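Local coordinates for polyhedrin (Antheraea mylitta cypovirus 4, PDB 5A9C), which forms the crystalline matrix of polyhedra, the protein microcrystals in which this insect cypovirus is occluded, at residues 114-119 / 145-150; 38-43 / 56-61. All blocks are in the same frame, centred on the assembly; numbering follows the deposited sequence.

In this base-domain-deleted form of the polyhedrin both contacts are buried, but contact 2 lies about 6 Å from the centre of the chain and contact 1 about 14 Å, measured to their own centres. Contact 2 pairs two neighbouring strands of the larger antiparallel sheet by backbone hydrogen bonds, with mostly apolar side chains on its inner face. Contact 1 instead clasps a loop to the middle strand of the smaller sheet through side chains, a lysine serving as both cation and donor. The two meet where the sheets pack: Val148 and Ala150 touch Val40. They also approach one another between subunits of the trimer, where Pro59 packs on Ala115 of a neighbouring subunit.

Contact 1: residues 114-119 / 145-150; sequences RAWGPH and TVKVLA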
ATOM      1  N   ARG A 114      11.724  17.316  -0.941  1.00 15.21           N
ATOM      2  CA  ARG A 114      12.273  16.192  -1.697  1.00 16.96           C
ATOM      3  C   ARG A 114      11.932  14.861  -1.030  1.00 14.38           C
ATOM      4  O   ARG A 114      11.401  14.830   0.076  1.00 15.95           O
ATOM      5  CB  ARG A 114      13.793  16.323  -1.839  1.00 17.81           C
ATOM      6  CG  ARG A 114      14.260  17.108  -3.065  1.00 24.61           C
ATOM      7  CD  ARG A 114      14.303  18.608  -2.814  1.00 27.56           C
ATOM      8  NE  ARG A 114      14.833  19.321  -3.974  1.00 26.17           N
ATOM      9  CZ  ARG A 114      14.082  19.847  -4.936  1.00 21.92           C
ATOM     10  NH1 ARG A 114      12.759  19.758  -4.874  1.00 15.76           N
ATOM     11  NH2 ARG A 114      14.652  20.473  -5.957  1.00 19.86           N
ATOM     12  N   ALA A 115      12.251  13.760  -1.705  1.00 15.07           N
ATOM     13  CA  ALA A 115      11.967  12.432  -1.172  1.00 13.23           C
ATOM     14  C   ALA A 115      12.576  12.267   0.218  1.00 15.40           C
ATOM     15  O   ALA A 115      11.965  11.675   1.105  1.00 19.69           O
ATOM     16  CB  ALA A 115      12.483  11.355  -2.119  1.00 17.05           C
ATOM     17  N   TRP A 116      13.785  12.793   0.394  1.00 19.44           N
ATOM     18  CA  TRP A 116      14.439  12.814   1.700  1.00 18.79           C
ATOM     19  C   TRP A 116      15.136  14.157   1.925  1.00 22.18           C
ATOM     20  O   TRP A 116      15.592  14.794   0.975  1.00 21.84           O
ATOM     21  CB  TRP A 116      15.423  11.651   1.836  1.00 20.12           C
ATOM     22  CG  TRP A 116      14.755  10.316   1.710  1.00 16.02           C
ATOM     23  CD1 TRP A 116      14.658   9.552   0.585  1.00 23.91           C
ATOM     24  CD2 TRP A 116      14.061   9.603   2.741  1.00 19.83           C
ATOM     25  NE1 TRP A 116      13.953   8.403   0.853  1.00 19.36           N
ATOM     26  CE2 TRP A 116      13.578   8.408   2.171  1.00 19.77           C
ATOM     27  CE3 TRP A 116      13.808   9.855   4.094  1.00 19.86           C
ATOM     28  CZ2 TRP A 116      12.858   7.468   2.904  1.00 22.47           C
ATOM     29  CZ3 TRP A 116      13.089   8.921   4.820  1.00 20.71           C
ATOM     30  CH2 TRP A 116      12.625   7.742   4.225  1.00 18.03           C
ATOM     31  N   GLY A 117      15.204  14.583   3.183  1.00 21.99           N
ATOM     32  CA  GLY A 117      15.755  15.885   3.521  1.00 15.93           C
ATOM     33  C   GLY A 117      17.269  15.899   3.579  1.00 17.06           C
ATOM     34  O   GLY A 117      17.904  14.849   3.635  1.00 20.17           O
ATOM     35  N   PRO A 118      17.862  17.102   3.567  1.00 17.09           N
ATOM     36  CA  PRO A 118      19.324  17.245   3.601  1.00 19.30           C
ATOM     37  C   PRO A 118      19.948  16.754   4.910  1.00 19.86           C
ATOM     38  O   PRO A 118      21.153  16.497   4.944  1.00 20.51           O
ATOM     39  CB  PRO A 118      19.535  18.756   3.440  1.00 23.50           C
ATOM     40  CG  PRO A 118      18.240  19.376   3.874  1.00 28.74           C
ATOM     41  CD  PRO A 118      17.178  18.403   3.464  1.00 29.39           C
ATOM     42  N   HIS A 119      19.148  16.624   5.964  1.00 16.90           N
ATOM     43  CA  HIS A 119      19.664  16.152   7.249  1.00 16.67           C
ATOM     44  C   HIS A 119      18.951  14.885   7.715  1.00 25.18           C
ATOM     45  O   HIS A 119      18.731  14.690   8.912  1.00 19.22           O
ATOM     46  CB  HIS A 119      19.547  17.243   8.321  1.00 22.61           C
ATOM     47  CG  HIS A 119      20.068  18.577   7.887  1.00 19.59           C
ATOM     48  ND1 HIS A 119      21.405  18.908   7.935  1.00 23.58           N
ATOM     49  CD2 HIS A 119      19.430  19.665   7.392  1.00 18.17           C
ATOM     50  CE1 HIS A 119      21.569  20.140   7.486  1.00 18.87           C
ATOM     51  NE2 HIS A 119      20.385  20.621   7.151  1.00 21.68           N
ATOM     52  N   THR A 145       5.313  13.915  11.568  1.00 18.37           N
ATOM     53  CA  THR A 145       5.052  12.579  11.047  1.00 16.28           C
ATOM     54  C   THR A 145       6.369  11.827  10.931  1.00 23.79           C
ATOM     55  O   THR A 145       7.435  12.427  11.037  1.00 19.46           O
ATOM     56  CB  THR A 145       4.328  12.609   9.685  1.00 19.08           C
ATOM     57  OG1 THR A 145       4.966  13.554   8.818  1.00 21.72           O
ATOM     58  CG2 THR A 145       2.863  12.992   9.864  1.00 19.29           C
ATOM     59  N   VAL A 146       6.294  10.517  10.725  1.00 17.99           N
ATOM     60  CA  VAL A 146       7.494   9.693  10.679  1.00 17.34           C
ATOM     61  C   VAL A 146       7.615   8.905   9.377  1.00 15.10           C
ATOM     62  O   VAL A 146       6.657   8.283   8.920  1.00 19.47           O
ATOM     63  CB  VAL A 146       7.545   8.712  11.868  1.00 18.74           C
ATOM     64  CG1 VAL A 146       8.752   7.796  11.745  1.00 18.54           C
ATOM     65  CG2 VAL A 146       7.567   9.475  13.190  1.00 19.69           C
ATOM     66  N   LYS A 147       8.805   8.939   8.785  1.00 13.54           N
ATOM     67  CA  LYS A 147       9.101   8.183   7.576  1.00 12.20           C
ATOM     68  C   LYS A 147      10.278   7.261   7.836  1.00 18.75           C
ATOM     69  O   LYS A 147      11.283   7.681   8.409  1.00 17.20           O
ATOM     70  CB  LYS A 147       9.440   9.129   6.423  1.00 15.34           C
ATOM     71  CG  LYS A 147       8.263   9.922   5.896  1.00 19.92           C
ATOM     72  CD  LYS A 147       8.725  11.068   5.006  1.00 15.84           C
ATOM     73  CE  LYS A 147       9.619  10.588   3.871  1.00 19.38           C
ATOM     74  NZ  LYS A 147      10.193  11.741   3.118  1.00 21.37           N
ATOM     75  N   VAL A 148      10.149   6.002   7.430  1.00 18.16           N
ATOM     76  CA  VAL A 148      11.242   5.046   7.584  1.00 15.31           C
ATOM     77  C   VAL A 148      11.496   4.298   6.281  1.00 18.64           C
ATOM     78  O   VAL A 148      10.558   3.915   5.581  1.00 18.29           O
ATOM     79  CB  VAL A 148      10.957   4.021   8.700  1.00 16.03           C
ATOM     80  CG1 VAL A 148      12.138   3.070   8.868  1.00 16.61           C
ATOM     81  CG2 VAL A 148      10.650   4.732  10.012  1.00 17.08           C
ATOM     82  N   LEU A 149      12.770   4.108   5.960  1.00 15.67           N
ATOM     83  CA  LEU A 149      13.168   3.282   4.827  1.00 14.77           C
ATOM     84  C   LEU A 149      14.184   2.232   5.259  1.00 17.50           C
ATOM     85  O   LEU A 149      15.197   2.552   5.878  1.00 16.50           O
ATOM     86  CB  LEU A 149      13.772   4.136   3.713  1.00 15.46           C
ATOM     87  CG  LEU A 149      14.420   3.337   2.578  1.00 21.15           C
ATOM     88  CD1 LEU A 149      13.383   2.515   1.834  1.00 25.79           C
ATOM     89  CD2 LEU A 149      15.160   4.252   1.618  1.00 32.51           C
ATOM     90  N   ALA A 150      13.908   0.978   4.927  1.00 17.40           N
ATOM     91  CA  ALA A 150      14.855  -0.101   5.181  1.00 16.38           C
ATOM     92  C   ALA A 150      14.865  -1.056   3.995  1.00 20.73           C
ATOM     93  O   ALA A 150      13.812  -1.467   3.511  1.00 19.06           O
ATOM     94  CB  ALA A 150      14.502  -0.835   6.462  1.00 16.83           C
TER
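Lys147 reaches out from its strand to Ala115 and Trp116, and its ammonium group does two jobs at once. NZ donates a hydrogen bond to Ala115 O at 2.7 Å, approaching 31° out of the carbonyl plane. The same NZ sits 4.4 Å from the centroid of the six-membered ring of Trp116, over its face, in a cation-pi contact. Glu98 is a second partner of the lysine: one carboxylate oxygen forms a salt bridge with it, while the other accepts the backbone N-H of Gly117, so that a single acidic side chain ties loop and lysine together.

Strand 145-151 is the middle strand of a three-stranded antiparallel sheet, between 61-66 and 96-100, and this sheet packs on the larger one in a beta-sandwich. Side chains therefore alternate: Lys147 and Leu149 face the loop, whereas Val148 turns inward onto Phe86.

Apolar contact follows from that alternation. Lys147 bends at chi3 (55°), which carries CE over the indole at 4.2 Å from the six-ring centroid, a CH-pi contact alongside the ammonium, over the same face. Two residues on, Leu149 meets the benzo part of Trp116, its CB 3.5 Å from CZ2, the two side chains crossing at about a right angle. A tryptophan suits this position because its broad ring takes the lysine over one face and meets the leucine as well; Arg96 makes a further cation-pi contact with it. Beyond the strand the tryptophan also packs on Ile174 of a neighbouring subunit.

Contact 2: residues 38-43 / 56-61; sequences MRVVVF and YVFPDY
Met38 pairs with Phe58, and Val40 with Tyr56, across the antiparallel beta hairpin formed by strands 38-45 and 51-58, whose local axes run at 160° to one another. Both are hydrogen-bonded pairs, with Arg39 and Val57 as the non-hydrogen-bonded pair between them. Met38 N gives to Phe58 O at 2.7 Å, and Phe58 N returns a longer bond to Met38 O at 3.1 Å. Val40 N to Tyr56 O is 2.9 Å, and Tyr56 N to Val40 O is 2.8 Å. In the spaces between, the CA-H groups of Val57 and Arg39 point at the carbonyl oxygens of Met38 and Tyr56, as is common in antiparallel sheets.

The side chains sort by face. Arg39 and Val57 lie side by side, pointing the same way, and the extended aliphatic stem of the arginine rests on the valine, CG to CG1 3.7 Å. Arginine fits here because its stem is apolar while its guanidinium can go on to form a salt bridge with Asp55.

Met38, Val40, Tyr56 and Phe58 share the opposite face, turned to the second sheet of the sandwich, where Tyr56 packs on Leu62, Val64 and Leu66. Phe58 holds CG between its backbone N and carbonyl carbon (chi1 61°), which swings the ring across toward the partner strand. One ring face receives Met38 CB, 3.9 Å from the centroid, while Val40 CG2 meets the ring edge at CE1, 3.6 Å away. The flexible thioether makes an oblique Met-aromatic contact, and a bend at chi3 (-70°) turns Met38 CE toward the loop that follows Phe58, where it lies 3.4 Å from Asp60 O.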
ATOM      1  N   MET A  38      12.971  -9.456   7.400  1.00 23.87           N
ATOM      2  CA  MET A  38      13.536  -8.376   8.193  1.00 16.87           C
ATOM      3  C   MET A  38      12.449  -7.864   9.125  1.00 18.20           C
ATOM      4  O   MET A  38      11.266  -8.148   8.926  1.00 17.30           O
ATOM      5  CB  MET A  38      14.052  -7.250   7.294  1.00 18.06           C
ATOM      6  CG  MET A  38      15.347  -7.580   6.567  1.00 16.87           C
ATOM      7  SD  MET A  38      15.732  -6.394   5.264  1.00 21.80           S
ATOM      8  CE  MET A  38      14.458  -6.807   4.076  1.00 26.13           C
ATOM      9  N   ARG A  39      12.840  -7.122  10.153  1.00 17.73           N
ATOM     10  CA  ARG A  39      11.863  -6.624  11.104  1.00 16.76           C
ATOM     11  C   ARG A  39      12.201  -5.217  11.550  1.00 13.94           C
ATOM     12  O   ARG A  39      13.267  -4.969  12.117  1.00 16.43           O
ATOM     13  CB  ARG A  39      11.760  -7.554  12.315  1.00 18.77           C
ATOM     14  CG  ARG A  39      10.541  -7.288  13.188  1.00 17.73           C
ATOM     15  CD  ARG A  39      10.331  -8.419  14.174  1.00 19.55           C
ATOM     16  NE  ARG A  39       9.044  -8.323  14.855  1.00 18.56           N
ATOM     17  CZ  ARG A  39       8.506  -9.311  15.562  1.00 22.69           C
ATOM     18  NH1 ARG A  39       9.141 -10.471  15.674  1.00 22.03           N
ATOM     19  NH2 ARG A  39       7.329  -9.145  16.151  1.00 22.99           N
ATOM     20  N   VAL A  40      11.288  -4.294  11.278  1.00 15.81           N
ATOM     21  CA  VAL A  40      11.447  -2.914  11.709  1.00 17.08           C
ATOM     22  C   VAL A  40      10.285  -2.558  12.615  1.00 17.92           C
ATOM     23  O   VAL A  40       9.129  -2.829  12.291  1.00 18.46           O
ATOM     24  CB  VAL A  40      11.494  -1.947  10.512  1.00 12.13           C
ATOM     25  CG1 VAL A  40      11.463  -0.502  10.991  1.00 18.58           C
ATOM     26  CG2 VAL A  40      12.740  -2.199   9.686  1.00 13.43           C
ATOM     27  N   VAL A  41      10.597  -1.974  13.765  1.00 15.79           N
ATOM     28  CA  VAL A  41       9.565  -1.580  14.705  1.00 15.52           C
ATOM     29  C   VAL A  41       9.722  -0.123  15.100  1.00 11.99           C
ATOM     30  O   VAL A  41      10.820   0.329  15.433  1.00 16.39           O
ATOM     31  CB  VAL A  41       9.590  -2.451  15.972  1.00 18.17           C
ATOM     32  CG1 VAL A  41       8.424  -2.086  16.883  1.00 15.27           C
ATOM     33  CG2 VAL A  41       9.547  -3.933  15.602  1.00 13.69           C
ATOM     34  N   VAL A  42       8.615   0.609  15.051  1.00 14.70           N
ATOM     35  CA  VAL A  42       8.583   1.985  15.512  1.00 15.60           C
ATOM     36  C   VAL A  42       7.829   2.031  16.837  1.00 17.06           C
ATOM     37  O   VAL A  42       6.619   1.799  16.882  1.00 19.22           O
ATOM     38  CB  VAL A  42       7.892   2.906  14.490  1.00 15.21           C
ATOM     39  CG1 VAL A  42       7.902   4.351  14.980  1.00 20.84           C
ATOM     40  CG2 VAL A  42       8.568   2.794  13.129  1.00 15.92           C
ATOM     41  N   PHE A  43       8.552   2.308  17.918  1.00 17.31           N
ATOM     42  CA  PHE A  43       7.957   2.377  19.248  1.00 15.27           C
ATOM     43  C   PHE A  43       7.642   3.824  19.589  1.00 20.32           C
ATOM     44  O   PHE A  43       8.556   4.627  19.747  1.00 18.33           O
ATOM     45  CB  PHE A  43       8.933   1.853  20.306  1.00 18.46           C
ATOM     46  CG  PHE A  43       9.247   0.392  20.193  1.00 19.55           C
ATOM     47  CD1 PHE A  43       8.398  -0.557  20.737  1.00 20.71           C
ATOM     48  CD2 PHE A  43      10.417  -0.033  19.581  1.00 18.37           C
ATOM     49  CE1 PHE A  43       8.697  -1.903  20.654  1.00 16.58           C
ATOM     50  CE2 PHE A  43      10.722  -1.376  19.494  1.00 17.06           C
ATOM     51  CZ  PHE A  43       9.862  -2.314  20.036  1.00 18.00           C
ATOM     52  N   TYR A  56       6.693  -4.081  11.765  1.00 17.77           N
ATOM     53  CA  TYR A  56       6.673  -4.510  10.370  1.00 16.71           C
ATOM     54  C   TYR A  56       7.636  -5.667  10.127  1.00 15.45           C
ATOM     55  O   TYR A  56       8.814  -5.584  10.467  1.00 19.02           O
ATOM     56  CB  TYR A  56       7.051  -3.355   9.437  1.00 14.42           C
ATOM     57  CG  TYR A  56       6.223  -2.101   9.615  1.00 15.96           C
ATOM     58  CD1 TYR A  56       6.599  -1.124  10.525  1.00 13.95           C
ATOM     59  CD2 TYR A  56       5.069  -1.894   8.869  1.00 15.05           C
ATOM     60  CE1 TYR A  56       5.854   0.025  10.692  1.00 17.11           C
ATOM     61  CE2 TYR A  56       4.309  -0.749   9.029  1.00 20.94           C
ATOM     62  CZ  TYR A  56       4.708   0.208   9.944  1.00 19.40           C
ATOM     63  OH  TYR A  56       3.962   1.350  10.110  1.00 20.30           O
ATOM     64  N   VAL A  57       7.131  -6.745   9.539  1.00 20.70           N
ATOM     65  CA  VAL A  57       7.999  -7.795   9.021  1.00 14.96           C
ATOM     66  C   VAL A  57       7.858  -7.856   7.504  1.00 17.35           C
ATOM     67  O   VAL A  57       6.755  -7.740   6.970  1.00 16.63           O
ATOM     68  CB  VAL A  57       7.727  -9.168   9.669  1.00 15.59           C
ATOM     69  CG1 VAL A  57       7.964  -9.091  11.170  1.00 16.83           C
ATOM     70  CG2 VAL A  57       6.312  -9.642   9.378  1.00 12.46           C
ATOM     71  N   PHE A  58       8.986  -8.029   6.821  1.00 15.73           N
ATOM     72  CA  PHE A  58       9.050  -7.894   5.368  1.00 17.68           C
ATOM     73  C   PHE A  58      10.350  -8.504   4.856  1.00 16.84           C
ATOM     74  O   PHE A  58      11.374  -8.433   5.532  1.00 16.81           O
ATOM     75  CB  PHE A  58       9.010  -6.414   4.988  1.00 17.20           C
ATOM     76  CG  PHE A  58      10.156  -5.619   5.553  1.00 20.03           C
ATOM     77  CD1 PHE A  58      10.149  -5.219   6.881  1.00 20.09           C
ATOM     78  CD2 PHE A  58      11.243  -5.288   4.766  1.00 17.51           C
ATOM     79  CE1 PHE A  58      11.204  -4.497   7.409  1.00 16.14           C
ATOM     80  CE2 PHE A  58      12.301  -4.563   5.286  1.00 17.75           C
ATOM     81  CZ  PHE A  58      12.278  -4.166   6.612  1.00 17.46           C
ATOM     82  N   PRO A  59      10.315  -9.095   3.654  1.00 15.83           N
ATOM     83  CA  PRO A  59      11.478  -9.809   3.111  1.00 19.58           C
ATOM     84  C   PRO A  59      12.465  -8.977   2.283  1.00 31.97           C
ATOM     85  O   PRO A  59      13.629  -9.368   2.196  1.00 31.50           O
ATOM     86  CB  PRO A  59      10.836 -10.873   2.221  1.00 23.87           C
ATOM     87  CG  PRO A  59       9.585 -10.225   1.738  1.00 20.07           C
ATOM     88  CD  PRO A  59       9.089  -9.370   2.885  1.00 17.23           C
ATOM     89  N   ASP A  60      12.028  -7.872   1.687  1.00 18.40           N
ATOM     90  CA  ASP A  60      12.886  -7.163   0.736  1.00 23.22           C
ATOM     91  C   ASP A  60      13.095  -5.679   1.033  1.00 18.37           C
ATOM     92  O   ASP A  60      14.230  -5.198   1.058  1.00 23.71           O
ATOM     93  CB  ASP A  60      12.358  -7.341  -0.689  1.00 23.51           C
ATOM     94  CG  ASP A  60      12.439  -8.780  -1.158  1.00 24.19           C
ATOM     95  OD1 ASP A  60      13.554  -9.342  -1.155  1.00 29.21           O
ATOM     96  OD2 ASP A  60      11.389  -9.343  -1.527  1.00 31.91           O
ATOM     97  N   TYR A  61      12.004  -4.951   1.240  1.00 20.35           N
ATOM     98  CA  TYR A  61      12.100  -3.526   1.528  1.00 19.37           C
ATOM     99  C   TYR A  61      10.869  -3.023   2.262  1.00 20.13           C
ATOM    100  O   TYR A  61       9.782  -3.596   2.163  1.00 18.46           O
ATOM    101  CB  TYR A  61      12.312  -2.719   0.241  1.00 21.23           C
ATOM    102  CG  TYR A  61      11.176  -2.847  -0.745  1.00 27.58           C
ATOM    103  CD1 TYR A  61      10.089  -1.980  -0.701  1.00 29.89           C
ATOM    104  CD2 TYR A  61      11.181  -3.842  -1.713  1.00 25.92           C
ATOM    105  CE1 TYR A  61       9.042  -2.103  -1.596  1.00 29.89           C
ATOM    106  CE2 TYR A  61      10.139  -3.972  -2.612  1.00 31.68           C
ATOM    107  CZ  TYR A  61       9.072  -3.101  -2.548  1.00 37.21           C
ATOM    108  OH  TYR A  61       8.034  -3.228  -3.444  1.00 42.50           O
TER